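Local coordinates for protein alpha-2,3/8-sialyltransferase (PDB 1RO7) that probably transfers sialic acid from CMP-N-acetylneuraminic acid to glycan acceptors, forming alpha-2,3 and alpha-2,8 linkages, at residues 39-45 against 69-74. The protein carries 1 engineered substitution. Numbering follows the deposited sequence.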
ATOM      1  N   TYR A  39     -11.228 -38.660  17.463  1.00 39.45           N
ATOM      2  CA  TYR A  39     -10.125 -38.035  16.746  1.00 39.62           C
ATOM      3  C   TYR A  39      -9.828 -38.845  15.488  1.00 40.00           C
ATOM      4  O   TYR A  39      -8.794 -39.510  15.386  1.00 40.14           O
ATOM      5  CB  TYR A  39      -8.877 -37.953  17.626  1.00 38.92           C
ATOM      6  CG  TYR A  39      -8.957 -36.894  18.705  1.00 39.89           C
ATOM      7  CD1 TYR A  39      -9.104 -37.245  20.045  1.00 40.30           C
ATOM      8  CD2 TYR A  39      -8.880 -35.537  18.381  1.00 38.64           C
ATOM      9  CE1 TYR A  39      -9.167 -36.273  21.043  1.00 40.30           C
ATOM     10  CE2 TYR A  39      -8.944 -34.557  19.370  1.00 40.11           C
ATOM     11  CZ  TYR A  39      -9.086 -34.932  20.698  1.00 41.17           C
ATOM     12  OH  TYR A  39      -9.126 -33.971  21.684  1.00 41.18           O
ATOM     13  N   TYR A  40     -10.750 -38.778  14.533  1.00 39.91           N
ATOM     14  CA  TYR A  40     -10.624 -39.501  13.276  1.00 40.42           C
ATOM     15  C   TYR A  40      -9.293 -39.274  12.580  1.00 39.96           C
ATOM     16  O   TYR A  40      -8.903 -40.062  11.721  1.00 40.04           O
ATOM     17  CB  TYR A  40     -11.768 -39.115  12.337  1.00 41.26           C
ATOM     18  CG  TYR A  40     -13.131 -39.513  12.856  1.00 43.26           C
ATOM     19  CD1 TYR A  40     -13.461 -40.857  13.047  1.00 44.08           C
ATOM     20  CD2 TYR A  40     -14.079 -38.549  13.185  1.00 43.14           C
ATOM     21  CE1 TYR A  40     -14.704 -41.229  13.555  1.00 45.74           C
ATOM     22  CE2 TYR A  40     -15.323 -38.908  13.695  1.00 45.01           C
ATOM     23  CZ  TYR A  40     -15.628 -40.247  13.879  1.00 45.71           C
ATOM     24  OH  TYR A  40     -16.854 -40.600  14.400  1.00 48.22           O
ATOM     25  N   LEU A  41      -8.594 -38.199  12.935  1.00 39.33           N
ATOM     26  CA  LEU A  41      -7.304 -37.913  12.315  1.00 38.31           C
ATOM     27  C   LEU A  41      -6.271 -37.391  13.301  1.00 36.88           C
ATOM     28  O   LEU A  41      -5.290 -36.755  12.912  1.00 37.93           O
ATOM     29  CB  LEU A  41      -7.476 -36.920  11.162  1.00 37.63           C
ATOM     30  CG  LEU A  41      -8.230 -37.469   9.947  1.00 38.90           C
ATOM     31  CD1 LEU A  41      -8.478 -36.360   8.936  1.00 36.63           C
ATOM     32  CD2 LEU A  41      -7.420 -38.603   9.322  1.00 39.06           C
ATOM     33  N   GLY A  42      -6.489 -37.665  14.580  1.00 36.66           N
ATOM     34  CA  GLY A  42      -5.554 -37.220  15.594  1.00 37.16           C
ATOM     35  C   GLY A  42      -5.850 -35.828  16.114  1.00 36.83           C
ATOM     36  O   GLY A  42      -6.713 -35.125  15.582  1.00 35.67           O
ATOM     37  N   LYS A  43      -5.123 -35.428  17.151  1.00 37.93           N
ATOM     38  CA  LYS A  43      -5.306 -34.118  17.769  1.00 39.46           C
ATOM     39  C   LYS A  43      -4.440 -33.041  17.128  1.00 39.62           C
ATOM     40  O   LYS A  43      -4.715 -31.848  17.271  1.00 39.14           O
ATOM     41  CB  LYS A  43      -4.949 -34.177  19.254  1.00 39.56           C
ATOM     42  CG  LYS A  43      -5.682 -35.218  20.071  1.00 42.61           C
ATOM     43  CD  LYS A  43      -5.216 -35.135  21.519  1.00 43.10           C
ATOM     44  CE  LYS A  43      -5.922 -36.145  22.402  1.00 45.02           C
ATOM     45  NZ  LYS A  43      -5.454 -36.048  23.819  1.00 47.10           N
ATOM     46  N   LYS A  44      -3.390 -33.466  16.435  1.00 39.21           N
ATOM     47  CA  LYS A  44      -2.457 -32.533  15.818  1.00 38.41           C
ATOM     48  C   LYS A  44      -2.807 -32.121  14.389  1.00 37.28           C
ATOM     49  O   LYS A  44      -2.933 -32.962  13.495  1.00 36.05           O
ATOM     50  CB  LYS A  44      -1.046 -33.127  15.869  1.00 40.45           C
ATOM     51  CG  LYS A  44       0.060 -32.180  15.435  1.00 44.06           C
ATOM     52  CD  LYS A  44       1.428 -32.760  15.774  1.00 47.35           C
ATOM     53  CE  LYS A  44       2.555 -31.931  15.178  1.00 49.74           C
ATOM     54  NZ  LYS A  44       2.517 -31.953  13.686  1.00 51.85           N
ATOM     55  N   CYS A  45      -2.966 -30.815  14.191  1.00 33.72           N
ATOM     56  CA  CYS A  45      -3.289 -30.266  12.880  1.00 31.79           C
ATOM     57  C   CYS A  45      -2.137 -29.426  12.380  1.00 30.79           C
ATOM     58  O   CYS A  45      -1.515 -28.696  13.151  1.00 31.98           O
ATOM     59  CB  CYS A  45      -4.524 -29.360  12.947  1.00 30.09           C
ATOM     60  SG  CYS A  45      -5.967 -30.096  13.687  1.00 30.73           S
ATOM     61  N   GLN A  69      -6.204 -28.443  25.543  1.00 34.87           N
ATOM     62  CA  GLN A  69      -5.462 -29.576  24.987  1.00 37.07           C
ATOM     63  C   GLN A  69      -6.281 -30.564  24.152  1.00 36.51           C
ATOM     64  O   GLN A  69      -5.973 -31.756  24.118  1.00 36.21           O
ATOM     65  CB  GLN A  69      -4.738 -30.339  26.109  1.00 39.53           C
ATOM     66  CG  GLN A  69      -3.723 -29.493  26.877  1.00 42.51           C
ATOM     67  CD  GLN A  69      -2.948 -30.287  27.920  1.00 45.33           C
ATOM     68  OE1 GLN A  69      -2.203 -29.719  28.718  1.00 46.82           O
ATOM     69  NE2 GLN A  69      -3.116 -31.605  27.914  1.00 47.21           N
ATOM     70  N   GLU A  70      -7.316 -30.078  23.474  1.00 33.71           N
ATOM     71  CA  GLU A  70      -8.142 -30.944  22.639  1.00 33.89           C
ATOM     72  C   GLU A  70      -7.505 -31.078  21.262  1.00 33.69           C
ATOM     73  O   GLU A  70      -7.603 -32.119  20.618  1.00 34.31           O
ATOM     74  CB  GLU A  70      -9.555 -30.378  22.508  1.00 33.18           C
ATOM     75  CG  GLU A  70     -10.287 -30.255  23.826  1.00 33.45           C
ATOM     76  CD  GLU A  70     -11.675 -29.670  23.662  1.00 35.04           C
ATOM     77  OE1 GLU A  70     -12.531 -30.319  23.022  1.00 34.20           O
ATOM     78  OE2 GLU A  70     -11.907 -28.556  24.173  1.00 32.42           O
ATOM     79  N   TYR A  71      -6.858 -30.008  20.813  1.00 33.43           N
ATOM     80  CA  TYR A  71      -6.176 -30.010  19.529  1.00 31.47           C
ATOM     81  C   TYR A  71      -5.001 -29.065  19.594  1.00 32.26           C
ATOM     82  O   TYR A  71      -4.851 -28.290  20.541  1.00 31.97           O
ATOM     83  CB  TYR A  71      -7.084 -29.537  18.383  1.00 29.47           C
ATOM     84  CG  TYR A  71      -8.261 -30.427  18.057  1.00 28.58           C
ATOM     85  CD1 TYR A  71      -9.453 -30.316  18.763  1.00 28.43           C
ATOM     86  CD2 TYR A  71      -8.187 -31.370  17.026  1.00 29.25           C
ATOM     87  CE1 TYR A  71     -10.548 -31.114  18.456  1.00 30.11           C
ATOM     88  CE2 TYR A  71      -9.278 -32.179  16.712  1.00 28.71           C
ATOM     89  CZ  TYR A  71     -10.457 -32.043  17.431  1.00 27.85           C
ATOM     90  OH  TYR A  71     -11.553 -32.820  17.140  1.00 27.58           O
ATOM     91  N   GLU A  72      -4.159 -29.154  18.578  1.00 32.51           N
ATOM     92  CA  GLU A  72      -3.019 -28.274  18.441  1.00 33.78           C
ATOM     93  C   GLU A  72      -2.905 -28.020  16.948  1.00 32.61           C
ATOM     94  O   GLU A  72      -3.312 -28.853  16.133  1.00 32.95           O
ATOM     95  CB  GLU A  72      -1.738 -28.911  18.991  1.00 36.51           C
ATOM     96  CG  GLU A  72      -1.314 -30.209  18.338  1.00 42.09           C
ATOM     97  CD  GLU A  72       0.078 -30.637  18.779  1.00 45.76           C
ATOM     98  OE1 GLU A  72       0.413 -31.830  18.630  1.00 47.03           O
ATOM     99  OE2 GLU A  72       0.840 -29.771  19.267  1.00 46.33           O
ATOM    100  N   THR A  73      -2.391 -26.857  16.583  1.00 30.89           N
ATOM    101  CA  THR A  73      -2.243 -26.542  15.178  1.00 30.55           C
ATOM    102  C   THR A  73      -1.091 -25.591  14.970  1.00 30.90           C
ATOM    103  O   THR A  73      -0.831 -24.714  15.796  1.00 32.05           O
ATOM    104  CB  THR A  73      -3.528 -25.916  14.593  1.00 29.77           C
ATOM    105  OG1 THR A  73      -3.388 -25.801  13.170  1.00 28.23           O
ATOM    106  CG2 THR A  73      -3.776 -24.534  15.188  1.00 27.09           C
ATOM    107  N   GLU A  74      -0.392 -25.779  13.860  1.00 30.12           N
ATOM    108  CA  GLU A  74       0.740 -24.942  13.531  1.00 31.59           C
ATOM    109  C   GLU A  74       0.260 -23.666  12.856  1.00 30.46           C
ATOM    110  O   GLU A  74       0.686 -22.565  13.209  1.00 31.03           O
ATOM    111  CB  GLU A  74       1.688 -25.697  12.597  1.00 33.01           C
ATOM    112  CG  GLU A  74       3.035 -25.027  12.417  1.00 39.38           C
ATOM    113  CD  GLU A  74       3.943 -25.794  11.472  1.00 41.95           C
ATOM    114  OE1 GLU A  74       4.074 -27.026  11.642  1.00 43.48           O
ATOM    115  OE2 GLU A  74       4.527 -25.161  10.566  1.00 44.43           O
TER
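Three backbone hydrogen bonds tie 39-45 to 69-74 in a parallel ladder: Glu72 N gives to Lys43 O, Cys45 N gives to Glu72 O at 2.8 Å, and Glu74 N gives to Cys45 O. The bond from Cys45 N is fairly straight, with an N-H...O angle of 157°. Glu72 thus uses both its N and its O on 39-45, one at Lys43 and one at Cys45, and Lys44 pairs with Glu72 as Cys45 does with Thr73. A side-chain bond extends the attachment ahead of strands 44-50 and 72-78: Tyr39 OH donates to Glu70 O at 2.6 Å, and the hydroxyl sits in the plane of the Glu70 carbonyl and meets one of its lone pairs. Strands 44-50 and 72-78 run parallel and are joined through helix 55-67, which makes this a beta-alpha-beta unit of the Rossmann-type sheet, and the contact joins the N-terminal ends of its two strands; a Schellman motif with Gln69 as its C-prime residue ends that helix just ahead of the second strand.

The same tyrosine packs in a T-shaped stack, presenting its edge to a face of the Tyr71 ring, with planes at 66° and CE2 of Tyr39 3.5 Å from CZ of Tyr71. Lys43 CG lies over the centre of one Tyr39 face. Beyond the ring pair, Tyr71 OH is hydrogen-bonded to Glu36 and Lys236. Cys45 SG approaches the Tyr71 ring obliquely, 4.2 Å from CD2 of Tyr71. On the exposed face bearing Lys44 and Glu72, the aliphatic Lys44 chain passes Glu72 OE1, which lies 3.2 Å from Lys44 CD. The bend of Lys44 at chi4 (-64°) leaves Lys44 NZ 5.4 Å from Glu72 OE1, too far for a salt bridge.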